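Local coordinates for acyl-CoA thioesterase (Alicyclobacillus acidocaldarius subsp. acidocaldarius, PDB 3RQB), which probably hydrolyses acyl-CoA thioesters with a double hotdog fold, although its natural substrate is not known, at residues G60-L65 with L180-L185; V193-V198 with G232-T237; G248-W251 with L257-T260. All blocks are in the same frame, centred on the assembly; numbering follows the deposited sequence.

Interaction 1: residues G60-L65 with L180-L185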
# COMPACT_ATOMS: atom_id res chain seq x y z
N GLY B 60 -12.56 0.79 -17.74
CA GLY B 60 -11.86 1.90 -17.15
C GLY B 60 -10.35 1.72 -17.20
O GLY B 60 -9.81 0.88 -17.92
N GLN B 61 -9.67 2.53 -16.40
CA GLN B 61 -8.22 2.54 -16.32
C GLN B 61 -7.75 2.29 -14.88
O GLN B 61 -8.50 2.45 -13.92
CB GLN B 61 -7.68 3.87 -16.86
CG GLN B 61 -7.88 4.06 -18.36
CD GLN B 61 -7.07 3.07 -19.20
OE1 GLN B 61 -6.83 1.94 -18.77
NE2 GLN B 61 -6.65 3.49 -20.38
N PRO B 62 -6.49 1.86 -14.74
CA PRO B 62 -5.92 1.52 -13.43
C PRO B 62 -6.00 2.62 -12.39
O PRO B 62 -5.80 3.81 -12.66
CB PRO B 62 -4.45 1.25 -13.76
CG PRO B 62 -4.47 0.80 -15.17
CD PRO B 62 -5.58 1.55 -15.84
N LEU B 63 -6.27 2.19 -11.16
CA LEU B 63 -6.24 3.06 -10.00
C LEU B 63 -5.12 2.65 -9.04
O LEU B 63 -4.20 3.43 -8.78
CB LEU B 63 -7.60 3.03 -9.32
CG LEU B 63 -8.63 3.68 -10.24
CD1 LEU B 63 -10.06 3.48 -9.77
CD2 LEU B 63 -8.29 5.15 -10.39
N ALA B 64 -5.22 1.45 -8.50
CA ALA B 64 -4.24 0.99 -7.53
C ALA B 64 -3.75 -0.41 -7.85
O ALA B 64 -4.43 -1.18 -8.52
CB ALA B 64 -4.84 1.03 -6.13
N LEU B 65 -2.54 -0.71 -7.38
CA LEU B 65 -1.96 -2.05 -7.48
C LEU B 65 -1.19 -2.42 -6.22
O LEU B 65 -0.40 -1.62 -5.70
CB LEU B 65 -1.02 -2.14 -8.68
CG LEU B 65 -0.38 -3.53 -8.81
CD1 LEU B 65 -1.43 -4.65 -8.75
CD2 LEU B 65 0.45 -3.66 -10.08
N LEU B 180 5.26 6.62 -22.03
CA LEU B 180 4.84 6.23 -20.70
C LEU B 180 3.42 5.71 -20.70
O LEU B 180 2.55 6.27 -21.35
CB LEU B 180 4.95 7.41 -19.74
CG LEU B 180 4.73 7.00 -18.29
CD1 LEU B 180 5.69 5.87 -17.91
CD2 LEU B 180 4.91 8.19 -17.37
N ASP B 181 3.21 4.62 -19.96
CA ASP B 181 1.87 4.10 -19.69
C ASP B 181 1.83 3.58 -18.26
O ASP B 181 2.79 3.72 -17.52
CB ASP B 181 1.48 3.01 -20.70
CG ASP B 181 2.16 1.68 -20.44
OD1 ASP B 181 3.19 1.65 -19.74
OD2 ASP B 181 1.65 0.65 -20.94
N HIS B 182 0.73 2.96 -17.86
CA HIS B 182 0.57 2.60 -16.46
C HIS B 182 1.56 1.55 -15.96
O HIS B 182 2.19 1.72 -14.92
CB HIS B 182 -0.88 2.18 -16.18
CG HIS B 182 -1.86 3.30 -16.37
ND1 HIS B 182 -2.21 4.16 -15.34
CD2 HIS B 182 -2.53 3.72 -17.46
CE1 HIS B 182 -3.08 5.05 -15.80
NE2 HIS B 182 -3.29 4.80 -17.08
N ALA B 183 1.70 0.46 -16.70
CA ALA B 183 2.59 -0.60 -16.23
C ALA B 183 4.05 -0.12 -16.12
O ALA B 183 4.74 -0.43 -15.16
CB ALA B 183 2.46 -1.85 -17.11
N ALA B 184 4.49 0.65 -17.11
CA ALA B 184 5.86 1.15 -17.14
C ALA B 184 6.09 2.00 -15.91
O ALA B 184 7.18 2.02 -15.31
CB ALA B 184 6.08 1.97 -18.39
N LEU B 185 5.03 2.70 -15.54
CA LEU B 185 5.04 3.61 -14.42
C LEU B 185 5.16 2.85 -13.10
O LEU B 185 5.98 3.18 -12.26
CB LEU B 185 3.78 4.46 -14.46
CG LEU B 185 3.65 5.47 -13.32
CD1 LEU B 185 4.97 6.19 -13.07
CD2 LEU B 185 2.53 6.45 -13.60
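The side chain of His182 leaves the first turn of helix 182-188 with CG anti to the carbonyl carbon and beside the backbone N (chi1 -65°). With chi2 at -90° the imidazole presents one face to the ring of Pro62 on strand 61-69. Pro62 CD sits over the middle of that face, 4.0 Å from the ring centroid and only 6° off the ring normal, which makes this a CH-pi contact. Pro62 CG comes nearest to the base of the imidazole, 3.8 Å from His182 CG. The CB of Pro62 lies 4.0 Å from His182 ND1, so three carbons of the pyrrolidine ring share the contact. Gln61 adds little: its CB approaches His182 NE2 obliquely at 4.5 Å. No hydrogen bond joins the two segments.

The helix start is fixed separately. Asp181 is the N-cap, and its OD1 accepts from Ala184 N at 3.1 Å, on the syn side but tilted out of the carboxylate plane. The same oxygen forms a salt bridge with Arg178. Phe215 meets the His182 ring edge-to-face, and Pro219 and Ile222 of helix 219-224 also touch this side chain. Beyond Pro62 the strand has a classic beta bulge, where Leu63 and Ala64 both face Val111.

The contact joins a strand of the N-terminal hotdog domain to a short helix of the C-terminal one. The apolar proline carbons lie against a pi face in a buried setting. The attraction is probably mainly dispersive, with a small electrostatic share from the C-H groups. Neither imidazole nitrogen bonds to segment 60-65.

Interaction 2: residues V193-V198 with G232-T237; sequences VPRVYV and GVARAT
The guanidinium of Arg195 is sandwiched between two apolar groups. Ala234 CB of strand 230-240 lies over the centre of one face, 3.7 Å above the plane. Val198 CG2, one turn further along helix 195-200, covers the opposite face nearer the rim. The nitrogens have polar partners: NH1 bonds to Ala166 O and Thr168 OG1, NE to Gln246 OE1, and NH2 weakly to Val193 O. Arg195 NH1 also comes within 3.4 Å of Ala234 O, but the angle is too poor for a hydrogen bond.

The chain bends at chi2 and chi3 (-59° and 88°), and this lays its aliphatic part along the strand. Arg195 CG packs on Ala236 CB at 3.7 Å, and CD lies 3.7 Å from Arg235 O. The Arg235 side chain starts away from the helix.

Helix 195-200 is thus packed on strand 230-240 within the C-terminal hotdog domain. Small alanines let the arginine lie close to the strand. Its buried charge has no carboxylate among the partners named here. It is met by neutral oxygens, whose dipoles probably stabilise the positive charge. The bonds from NE and NH1 limit rotation of the guanidinium.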
# COMPACT_ATOMS: atom_id res chain seq x y z
N VAL B 193 17.12 2.55 -5.53
CA VAL B 193 18.08 1.85 -4.70
C VAL B 193 17.43 1.58 -3.36
O VAL B 193 16.70 2.42 -2.84
CB VAL B 193 19.32 2.70 -4.52
CG1 VAL B 193 20.03 2.35 -3.22
CG2 VAL B 193 20.24 2.52 -5.72
N PRO B 194 17.68 0.39 -2.78
CA PRO B 194 17.04 -0.04 -1.53
C PRO B 194 17.38 0.92 -0.41
O PRO B 194 18.57 1.18 -0.19
CB PRO B 194 17.70 -1.39 -1.25
CG PRO B 194 18.20 -1.85 -2.55
CD PRO B 194 18.65 -0.61 -3.25
N ARG B 195 16.37 1.40 0.31
CA ARG B 195 16.59 2.47 1.28
C ARG B 195 17.81 2.15 2.18
O ARG B 195 18.70 2.99 2.37
CB ARG B 195 15.33 2.71 2.13
CG ARG B 195 14.12 3.26 1.36
CD ARG B 195 14.41 4.59 0.68
NE ARG B 195 14.96 4.40 -0.66
CZ ARG B 195 15.82 5.22 -1.27
NH1 ARG B 195 16.24 6.31 -0.65
NH2 ARG B 195 16.25 4.95 -2.49
N VAL B 196 17.87 0.92 2.68
CA VAL B 196 18.90 0.51 3.61
C VAL B 196 20.34 0.69 3.07
O VAL B 196 21.22 1.15 3.80
CB VAL B 196 18.66 -0.94 4.11
CG1 VAL B 196 18.97 -1.93 3.01
CG2 VAL B 196 19.49 -1.24 5.35
N TYR B 197 20.58 0.34 1.81
CA TYR B 197 21.87 0.63 1.20
C TYR B 197 22.20 2.12 1.39
O TYR B 197 23.30 2.47 1.81
CB TYR B 197 21.88 0.33 -0.30
CG TYR B 197 21.69 -1.12 -0.70
CD1 TYR B 197 21.51 -2.11 0.26
CD2 TYR B 197 21.71 -1.50 -2.04
CE1 TYR B 197 21.34 -3.45 -0.12
CE2 TYR B 197 21.54 -2.83 -2.42
CZ TYR B 197 21.36 -3.80 -1.45
OH TYR B 197 21.19 -5.12 -1.82
N VAL B 198 21.24 2.97 1.06
CA VAL B 198 21.44 4.41 1.15
C VAL B 198 21.88 4.80 2.55
O VAL B 198 22.72 5.69 2.74
CB VAL B 198 20.16 5.19 0.81
CG1 VAL B 198 20.51 6.63 0.52
CG2 VAL B 198 19.43 4.56 -0.37
N GLY B 232 11.61 10.78 -9.32
CA GLY B 232 11.16 10.00 -8.18
C GLY B 232 11.73 10.52 -6.87
O GLY B 232 12.83 11.08 -6.83
N VAL B 233 10.99 10.32 -5.80
CA VAL B 233 11.46 10.60 -4.46
C VAL B 233 11.12 9.42 -3.57
O VAL B 233 9.95 9.15 -3.30
CB VAL B 233 10.76 11.84 -3.86
CG1 VAL B 233 11.28 12.10 -2.43
CG2 VAL B 233 10.95 13.06 -4.76
N ALA B 234 12.14 8.74 -3.06
CA ALA B 234 11.89 7.62 -2.18
C ALA B 234 12.47 7.95 -0.82
O ALA B 234 13.61 8.40 -0.71
CB ALA B 234 12.52 6.36 -2.74
N ARG B 235 11.67 7.72 0.21
CA ARG B 235 12.12 7.94 1.57
C ARG B 235 11.83 6.68 2.37
O ARG B 235 11.17 5.76 1.89
CB ARG B 235 11.46 9.18 2.20
CG ARG B 235 10.03 8.99 2.70
CD ARG B 235 9.42 10.29 3.26
NE ARG B 235 8.01 10.13 3.65
CZ ARG B 235 7.59 9.90 4.89
NH1 ARG B 235 8.45 9.82 5.90
NH2 ARG B 235 6.28 9.77 5.14
N ALA B 236 12.40 6.62 3.56
CA ALA B 236 12.18 5.48 4.42
C ALA B 236 11.55 5.97 5.70
O ALA B 236 11.58 7.16 6.01
CB ALA B 236 13.49 4.77 4.72
N THR B 237 10.94 5.05 6.43
CA THR B 237 10.32 5.41 7.70
C THR B 237 11.13 4.83 8.86
O THR B 237 11.70 5.57 9.66
CB THR B 237 8.87 4.95 7.75
OG1 THR B 237 8.29 5.07 6.45
CG2 THR B 237 8.10 5.81 8.73

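Interaction 3: residues G248-W251 with L257-T260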
# COMPACT_ATOMS: atom_id res chain seq x y z
N GLY B 248 7.43 6.45 -1.57
CA GLY B 248 7.93 7.22 -2.69
C GLY B 248 6.89 7.87 -3.56
O GLY B 248 5.74 7.42 -3.61
N GLU B 249 7.31 8.93 -4.25
CA GLU B 249 6.45 9.68 -5.16
C GLU B 249 7.12 9.87 -6.51
O GLU B 249 8.35 9.89 -6.59
CB GLU B 249 6.18 11.06 -4.58
CG GLU B 249 5.83 11.02 -3.13
CD GLU B 249 6.31 12.25 -2.40
OE1 GLU B 249 6.80 13.20 -3.06
OE2 GLU B 249 6.20 12.26 -1.15
N VAL B 250 6.32 10.00 -7.56
CA VAL B 250 6.85 10.24 -8.89
C VAL B 250 6.21 11.45 -9.52
O VAL B 250 4.99 11.51 -9.67
CB VAL B 250 6.65 9.05 -9.82
CG1 VAL B 250 7.38 9.29 -11.14
CG2 VAL B 250 7.16 7.78 -9.17
N TRP B 251 7.04 12.41 -9.92
CA TRP B 251 6.53 13.67 -10.44
C TRP B 251 6.88 13.86 -11.91
O TRP B 251 7.89 13.34 -12.41
CB TRP B 251 7.11 14.85 -9.67
CG TRP B 251 6.98 14.79 -8.18
CD1 TRP B 251 7.74 14.06 -7.32
CD2 TRP B 251 6.06 15.53 -7.37
NE1 TRP B 251 7.34 14.29 -6.02
CE2 TRP B 251 6.31 15.19 -6.03
CE3 TRP B 251 5.04 16.45 -7.66
CZ2 TRP B 251 5.57 15.73 -4.97
CZ3 TRP B 251 4.31 16.98 -6.61
CH2 TRP B 251 4.58 16.62 -5.29
N LEU B 257 1.94 15.50 -9.87
CA LEU B 257 2.22 14.31 -9.09
C LEU B 257 1.57 13.11 -9.76
O LEU B 257 0.35 13.01 -9.85
CB LEU B 257 1.66 14.47 -7.68
CG LEU B 257 1.79 13.22 -6.80
CD1 LEU B 257 3.25 12.91 -6.55
CD2 LEU B 257 1.05 13.40 -5.49
N LEU B 258 2.42 12.20 -10.23
CA LEU B 258 1.99 11.08 -11.05
C LEU B 258 1.50 9.87 -10.24
O LEU B 258 0.38 9.40 -10.43
CB LEU B 258 3.08 10.71 -12.05
CG LEU B 258 3.61 11.92 -12.83
CD1 LEU B 258 4.80 11.54 -13.70
CD2 LEU B 258 2.53 12.54 -13.69
N ALA B 259 2.38 9.30 -9.41
CA ALA B 259 1.99 8.19 -8.55
C ALA B 259 2.68 8.22 -7.20
O ALA B 259 3.66 8.93 -7.00
CB ALA B 259 2.24 6.87 -9.24
N THR B 260 2.15 7.43 -6.28
CA THR B 260 2.74 7.26 -4.97
C THR B 260 2.89 5.76 -4.73
O THR B 260 2.06 4.97 -5.19
CB THR B 260 1.87 7.93 -3.88
OG1 THR B 260 2.51 7.79 -2.60
CG2 THR B 260 0.49 7.29 -3.82
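A beta hairpin of the C-terminal hotdog domain, made of strands 243-251 and 257-267, brings Gly248-Trp251 against Leu257-Thr260. The pairing is antiparallel and contains a classic beta bulge: Leu258 and Ala259 both face Val250. Val250 O is gripped twice. Leu258 N donates to it at 2.7 Å, and Ala259 N makes a weak bond at 3.4 Å. Val250 N donates in return to Ala259 O at 2.9 Å. Further from the turn, Thr260 OG1 donates a weak bond to Gly248 O.

Trp251 and Leu257 form a non-hydrogen-bonded pair, with both side chains on the face that also carries Glu249 and Thr260. With CG anti to the backbone N (chi1 175°), Leu257 swings CD1 over the six-membered ring of Trp251, 3.8 Å from the centroid and 8° off the normal, a CH-pi contact. Leu257 CB meets Trp251 CZ3 at 3.8 Å. The indole also has a weak bond from NE1 to Glu249 OE1. Leu257 and Glu249 pack in addition on Thr237 of the second subunit.

Beside the bulge, Leu258 CD1 reaches Trp251 C at 3.6 Å. The bulge takes up one extra residue while still giving Val250 O two donors. The backbone bonds set the register. Leu257 against the Trp251 indole adds apolar packing at the turn end of the hairpin, probably dispersive in nature.

Overall arrangement
Following the chain, interaction 1 comes first. It closes a long loop of 114 residues from strand 61-69 to helix 182-188, and so ties the N-terminal hotdog domain to the C-terminal one. Interaction 2 opens afterwards and closes a 33-residue loop between helix 195-200 and strand 230-240. Interaction 3 closes a tight hairpin of five intervening residues. The three lie in series: none nests in or crosses another. Interactions 2 and 3 touch, through neighbouring strands 230-240 and 243-251, where Val233 N probably bonds to Glu249 O. Interactions 1 and 2 have centres about 22 Å apart, on opposite sides of the chain's centre. All three reach the second subunit.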